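Local coordinates for protein phosphoserine phosphatase RsbX (PDB 3W42) that dephosphorylates the stressosome protein RsbS as a manganese-binding, PPM-type serine phosphatase and so keeps sigma-B activity low in Bacillus subtilis, at residues E8-V14 against Y193-S199; H115-G119 against E146-K150. All blocks are in the same frame, centred on the assembly; numbering follows the deposited sequence. Where two conformers were deposited one is given.

Contact 1 of 2, residues E8-V14 against Y193-S199; sequences EHIQTLV and YILGQLS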
loop_
_atom_site.group_PDB
_atom_site.type_symbol
_atom_site.label_atom_id
_atom_site.label_comp_id
_atom_site.label_asym_id
_atom_site.label_seq_id
_atom_site.Cartn_x
_atom_site.Cartn_y
_atom_site.Cartn_z
ATOM N N GLU A 8 13.176 -0.756 -15.480
ATOM C CA GLU A 8 14.488 -1.268 -15.155
ATOM C C GLU A 8 14.747 -1.368 -13.642
ATOM O O GLU A 8 15.675 -2.072 -13.248
ATOM C CB GLU A 8 15.571 -0.359 -15.804
ATOM C CG GLU A 8 15.578 -0.367 -17.355
ATOM C CD GLU A 8 16.339 0.805 -17.993
ATOM O OE1 GLU A 8 15.819 1.989 -17.868
ATOM O OE2 GLU A 8 17.427 0.588 -18.559
ATOM N N HIS A 9 13.968 -0.677 -12.854
ATOM C CA HIS A 9 14.212 -0.518 -11.428
ATOM C C HIS A 9 13.269 -1.283 -10.536
ATOM O O HIS A 9 13.578 -1.503 -9.350
ATOM C CB HIS A 9 14.163 0.966 -11.064
ATOM C CG HIS A 9 15.153 1.749 -11.868
ATOM N ND1 HIS A 9 16.507 1.585 -11.728
ATOM C CD2 HIS A 9 14.914 2.620 -12.876
ATOM C CE1 HIS A 9 17.070 2.379 -12.640
ATOM N NE2 HIS A 9 16.123 2.978 -13.353
ATOM N N ILE A 10 12.094 -1.626 -11.016
ATOM C CA ILE A 10 11.085 -2.290 -10.210
ATOM C C ILE A 10 10.126 -3.058 -11.103
ATOM O O ILE A 10 9.853 -2.665 -12.225
ATOM C CB ILE A 10 10.270 -1.237 -9.369
ATOM C CG1 ILE A 10 9.535 -1.909 -8.165
ATOM C CG2 ILE A 10 9.366 -0.338 -10.253
ATOM C CD1 ILE A 10 8.818 -0.924 -7.300
ATOM N N GLN A 11 9.629 -4.163 -10.555
ATOM C CA GLN A 11 8.445 -4.820 -11.079
ATOM C C GLN A 11 7.371 -4.825 -10.010
ATOM O O GLN A 11 7.693 -5.052 -8.829
ATOM C CB GLN A 11 8.668 -6.160 -11.732
ATOM C CG GLN A 11 9.086 -7.218 -10.822
ATOM C CD GLN A 11 9.084 -8.613 -11.355
ATOM O OE1 GLN A 11 8.801 -9.473 -10.418
ATOM N NE2 GLN A 11 9.624 -8.884 -12.587
ATOM N N THR A 12 6.145 -4.545 -10.406
ATOM C CA THR A 12 5.059 -4.430 -9.473
ATOM C C THR A 12 3.826 -5.257 -9.915
ATOM O O THR A 12 3.644 -5.549 -11.107
ATOM C CB THR A 12 4.615 -2.991 -9.247
ATOM O OG1 THR A 12 4.157 -2.412 -10.487
ATOM C CG2 THR A 12 5.737 -2.107 -8.685
ATOM N N LEU A 13 3.011 -5.568 -8.947
ATOM C CA LEU A 13 1.739 -6.251 -9.155
ATOM C C LEU A 13 0.745 -5.691 -8.166
ATOM O O LEU A 13 1.057 -5.639 -6.961
ATOM C CB LEU A 13 1.935 -7.753 -9.046
ATOM C CG LEU A 13 0.670 -8.632 -9.295
ATOM C CD1 LEU A 13 1.121 -10.003 -9.771
ATOM C CD2 LEU A 13 -0.189 -8.733 -8.055
ATOM N N VAL A 14 -0.410 -5.283 -8.652
ATOM C CA VAL A 14 -1.513 -4.848 -7.806
ATOM C C VAL A 14 -2.628 -5.888 -7.924
ATOM O O VAL A 14 -3.006 -6.258 -9.069
ATOM C CB VAL A 14 -2.060 -3.490 -8.193
ATOM C CG1 VAL A 14 -3.232 -3.101 -7.250
ATOM C CG2 VAL A 14 -0.988 -2.492 -8.293
ATOM N N TYR A 193 -3.645 -5.610 -2.415
ATOM C CA TYR A 193 -2.221 -5.554 -2.100
ATOM C C TYR A 193 -1.455 -5.070 -3.299
ATOM O O TYR A 193 -1.846 -5.248 -4.448
ATOM C CB TYR A 193 -1.659 -6.898 -1.554
ATOM C CG TYR A 193 -1.770 -8.104 -2.428
ATOM C CD1 TYR A 193 -0.892 -8.355 -3.459
ATOM C CD2 TYR A 193 -2.745 -9.055 -2.183
ATOM C CE1 TYR A 193 -0.999 -9.532 -4.218
ATOM C CE2 TYR A 193 -2.822 -10.216 -2.915
ATOM C CZ TYR A 193 -1.978 -10.452 -3.922
ATOM O OH TYR A 193 -2.100 -11.632 -4.635
ATOM N N ILE A 194 -0.302 -4.455 -3.007
ATOM C CA ILE A 194 0.688 -4.056 -3.988
ATOM C C ILE A 194 1.967 -4.772 -3.632
ATOM O O ILE A 194 2.438 -4.665 -2.510
ATOM C CB ILE A 194 0.916 -2.551 -4.023
ATOM C CG1 ILE A 194 -0.348 -1.757 -4.331
ATOM C CG2 ILE A 194 2.063 -2.205 -4.983
ATOM C CD1 ILE A 194 -0.174 -0.237 -4.386
ATOM N N LEU A 195 2.539 -5.500 -4.578
ATOM C CA LEU A 195 3.816 -6.148 -4.471
ATOM C C LEU A 195 4.851 -5.397 -5.296
ATOM O O LEU A 195 4.551 -4.988 -6.443
ATOM C CB LEU A 195 3.752 -7.540 -5.025
ATOM C CG LEU A 195 2.927 -8.521 -4.194
ATOM C CD1 LEU A 195 2.645 -9.807 -4.875
ATOM C CD2 LEU A 195 3.873 -8.883 -2.839
ATOM N N GLY A 196 6.087 -5.329 -4.827
ATOM C CA GLY A 196 7.179 -4.823 -5.605
ATOM C C GLY A 196 8.437 -5.654 -5.387
ATOM O O GLY A 196 8.708 -6.159 -4.326
ATOM N N GLN A 197 9.195 -5.765 -6.469
ATOM C CA GLN A 197 10.528 -6.369 -6.475
ATOM C C GLN A 197 11.462 -5.306 -7.042
ATOM O O GLN A 197 11.275 -4.866 -8.177
ATOM C CB GLN A 197 10.560 -7.664 -7.279
ATOM C CG GLN A 197 11.966 -8.219 -7.402
ATOM C CD GLN A 197 11.961 -9.556 -8.085
ATOM O OE1 GLN A 197 12.603 -10.494 -7.562
ATOM N NE2 GLN A 197 11.330 -9.665 -9.196
ATOM N N LEU A 198 12.474 -4.932 -6.246
ATOM C CA LEU A 198 13.359 -3.782 -6.567
ATOM C C LEU A 198 14.697 -4.269 -7.045
ATOM O O LEU A 198 15.356 -5.124 -6.386
ATOM C CB LEU A 198 13.554 -2.960 -5.273
ATOM C CG LEU A 198 12.291 -2.208 -4.846
ATOM C CD1 LEU A 198 12.300 -1.866 -3.398
ATOM C CD2 LEU A 198 12.162 -0.908 -5.699
ATOM N N SER A 199 15.179 -3.719 -8.138
ATOM C CA SER A 199 16.485 -4.013 -8.715
ATOM C C SER A 199 17.590 -3.182 -8.011
ATOM O O SER A 199 18.757 -3.424 -8.411
ATOM C CB SER A 199 16.451 -3.729 -10.218
ATOM O OG SER A 199 15.409 -4.487 -10.783
ATOM O OXT SER A 199 17.256 -2.292 -7.212
HETATM O O HOH W 1 15.426 -4.857 -13.545
HETATM O O HOH W 2 15.556 -0.361 -7.633
HETATM O O HOH W 3 17.706 0.150 -9.653
#
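Q11 and Q197 pair across two antiparallel strands, their side chains side by side on one face and their backbones closed by two bonds: Q11 N gives to Q197 O at 3.0 Å and Q197 N gives back to Q11 O. L13 and L195 form the next such pair, and beyond I10 the ladder ends with S199 N bonded to H9 O, the donor standing well above the carbonyl plane (49°). The side chain of Q11 leaves CB with CG between the backbone N and the carbonyl carbon (chi1 67°), which leans it towards its neighbour. CG lies 3.9 Å from Q197 CB, CD comes near Q197 NE2, and OE1 approaches that same NE2 to 2.8 Å while accepting a bond from V173 N. The amide planes are turned 54° apart. Long, polar glutamines suit this partly exposed face, where L13 and L195 lie deeper and pack on helix 173-179. L13 CD2 also reaches Y193 CE1 (4.0 Å), and the Y193 hydroxyl is bonded to S177. On the other face I10, branched at CB, and L198, branched at CG, run side by side, I10 CD1 lying 3.7 Å from L198 CD2, and V14 lies alongside I194. G196, opposite T12, brings no side chain to this face. Waters join the C-terminal residue to the loop at E8 and H9: one links S199 OG to E8 O, another S199 OXT to H9 O. These are adjacent strands in one of the two antiparallel sheets of the PPM (PP2C) phosphatase sandwich, covered by helices on the face of L13 and L195.

Contact 2 of 2, residues H115-G119 against E146-K150; sequences HSPSG and EKGSK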
loop_
_atom_site.group_PDB
_atom_site.type_symbol
_atom_site.label_atom_id
_atom_site.label_comp_id
_atom_site.label_asym_id
_atom_site.label_seq_id
_atom_site.Cartn_x
_atom_site.Cartn_y
_atom_site.Cartn_z
ATOM N N HIS A 115 11.217 -6.713 2.668
ATOM C CA HIS A 115 12.157 -7.810 2.939
ATOM C C HIS A 115 13.421 -7.552 2.170
ATOM O O HIS A 115 13.404 -7.370 0.983
ATOM C CB HIS A 115 11.560 -9.161 2.425
ATOM C CG HIS A 115 12.521 -10.320 2.511
ATOM N ND1 HIS A 115 12.822 -10.996 3.664
ATOM C CD2 HIS A 115 13.370 -10.804 1.591
ATOM C CE1 HIS A 115 13.782 -11.873 3.451
ATOM N NE2 HIS A 115 14.164 -11.738 2.186
ATOM N N SER A 116 14.545 -7.580 2.895
ATOM C CA SER A 116 15.877 -7.373 2.384
ATOM C C SER A 116 16.532 -8.732 2.120
ATOM O O SER A 116 16.392 -9.620 2.952
ATOM C CB SER A 116 16.609 -6.616 3.517
ATOM O OG SER A 116 17.898 -6.279 3.086
ATOM N N PRO A 117 17.321 -8.878 1.090
ATOM C CA PRO A 117 17.988 -10.223 0.854
ATOM C C PRO A 117 18.781 -10.656 1.992
ATOM O O PRO A 117 18.846 -11.838 2.313
ATOM C CB PRO A 117 18.871 -9.898 -0.387
ATOM C CG PRO A 117 18.053 -8.846 -1.089
ATOM C CD PRO A 117 17.583 -7.898 -0.024
ATOM N N SER A 118 19.411 -9.695 2.611
ATOM C CA SER A 118 20.225 -9.956 3.812
ATOM C C SER A 118 19.488 -10.456 5.057
ATOM O O SER A 118 20.114 -10.629 6.103
ATOM C CB SER A 118 20.781 -8.619 4.236
ATOM O OG SER A 118 19.720 -7.814 4.589
ATOM N N GLY A 119 18.151 -10.528 4.949
ATOM C CA GLY A 119 17.256 -11.023 5.979
ATOM C C GLY A 119 16.670 -10.065 6.957
ATOM O O GLY A 119 16.016 -10.558 7.851
ATOM N N GLU A 146 18.390 -2.283 -0.271
ATOM C CA GLU A 146 19.368 -3.016 -1.078
ATOM C C GLU A 146 18.753 -3.643 -2.293
ATOM O O GLU A 146 17.560 -4.022 -2.294
ATOM C CB GLU A 146 20.088 -4.078 -0.284
ATOM C CG GLU A 146 20.914 -3.496 0.823
ATOM C CD GLU A 146 21.893 -4.416 1.421
ATOM O OE1 GLU A 146 21.378 -5.220 2.231
ATOM O OE2 GLU A 146 23.130 -4.265 1.234
ATOM N N LYS A 147 19.533 -3.727 -3.359
ATOM C CA LYS A 147 19.059 -4.399 -4.532
ATOM C C LYS A 147 18.524 -5.802 -4.168
ATOM O O LYS A 147 19.074 -6.535 -3.356
ATOM C CB LYS A 147 20.097 -4.461 -5.651
ATOM C CG LYS A 147 21.339 -5.242 -5.322
ATOM C CD LYS A 147 22.194 -5.459 -6.591
ATOM C CE LYS A 147 23.560 -6.101 -6.309
ATOM N NZ LYS A 147 24.441 -5.283 -5.516
ATOM N N GLY A 148 17.391 -6.179 -4.783
ATOM C CA GLY A 148 16.785 -7.437 -4.514
ATOM C C GLY A 148 15.665 -7.409 -3.498
ATOM O O GLY A 148 15.002 -8.436 -3.292
ATOM N N SER A 149 15.483 -6.296 -2.830
ATOM C CA SER A 149 14.398 -6.163 -1.861
ATOM C C SER A 149 13.045 -6.384 -2.482
ATOM O O SER A 149 12.824 -6.046 -3.650
ATOM C CB SER A 149 14.458 -4.785 -1.198
ATOM O OG SER A 149 15.652 -4.609 -0.440
ATOM N N LYS A 150 12.130 -6.957 -1.701
ATOM C CA LYS A 150 10.773 -7.250 -2.132
ATOM C C LYS A 150 9.806 -6.721 -1.058
ATOM O O LYS A 150 10.103 -6.878 0.138
ATOM C CB LYS A 150 10.561 -8.751 -2.326
ATOM C CG LYS A 150 11.318 -9.304 -3.496
ATOM C CD LYS A 150 11.461 -10.800 -3.586
ATOM C CE LYS A 150 12.608 -11.283 -2.696
ATOM N NZ LYS A 150 12.693 -12.718 -2.607
HETATM O O HOH W 4 16.851 -3.644 1.742
HETATM O O HOH W 5 20.705 -7.368 0.938
#
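Two beta turns meet at the margin of an antiparallel sheet of the phosphatase sandwich, where strand 111-115 ends beside the start of strand 150-154. H115 and K150 make the hydrogen-bonded pair: H115 N reaches K150 O at 2.8 Å, nearly straight at 171°, and K150 N returns a bond to H115 O. Their side chains share a face. H115 CG is anti to the backbone N (chi1 173°), which sets the ring beside the lysine chain, with H115 CD2 4.4 Å from K150 CE, and against L167 and K168 of helix 163-169. K150 NZ passes on to the carbonyl oxygens of L167 and G170. Beyond the pair the strands give way to a type I turn, S116 to G119, and a type II turn, E146 to S149. P117, whose fixed phi suits the second position of its turn, lays CG 3.4 Å from K147 O and also against G148 C. G148 has the positive phi of the third position of a type II turn, which favours glycine. The small S149 bends its hydroxyl back onto E146 O, a lone-pair bond that adds to the one from its own N. S116 OG shares a hydrogen bond with S118 OG. One water ties the turns together, donating to S149 OG at 2.7 Å, accepting from E146 N and bonded to S116 OG.

Contacts 1 and 2 belong to the same antiparallel sheet, in which strand 191-198 lies between strands 10-17 and 150-154, and strand 111-115 follows on the far side of 150-154. Their centres are 13 Å apart, yet they touch directly through the backbone: L198 O lies 2.8 Å from G148 N and L198 N 2.8 Å from S149 O, both probable hydrogen bonds that carry the sheet from one contact into the other. K147 CB also packs on S199 O. The manganese site of D44, D156 and D189 lies towards the Y193 end of contact 1, the Y193 side chain being about 12 Å from the metal.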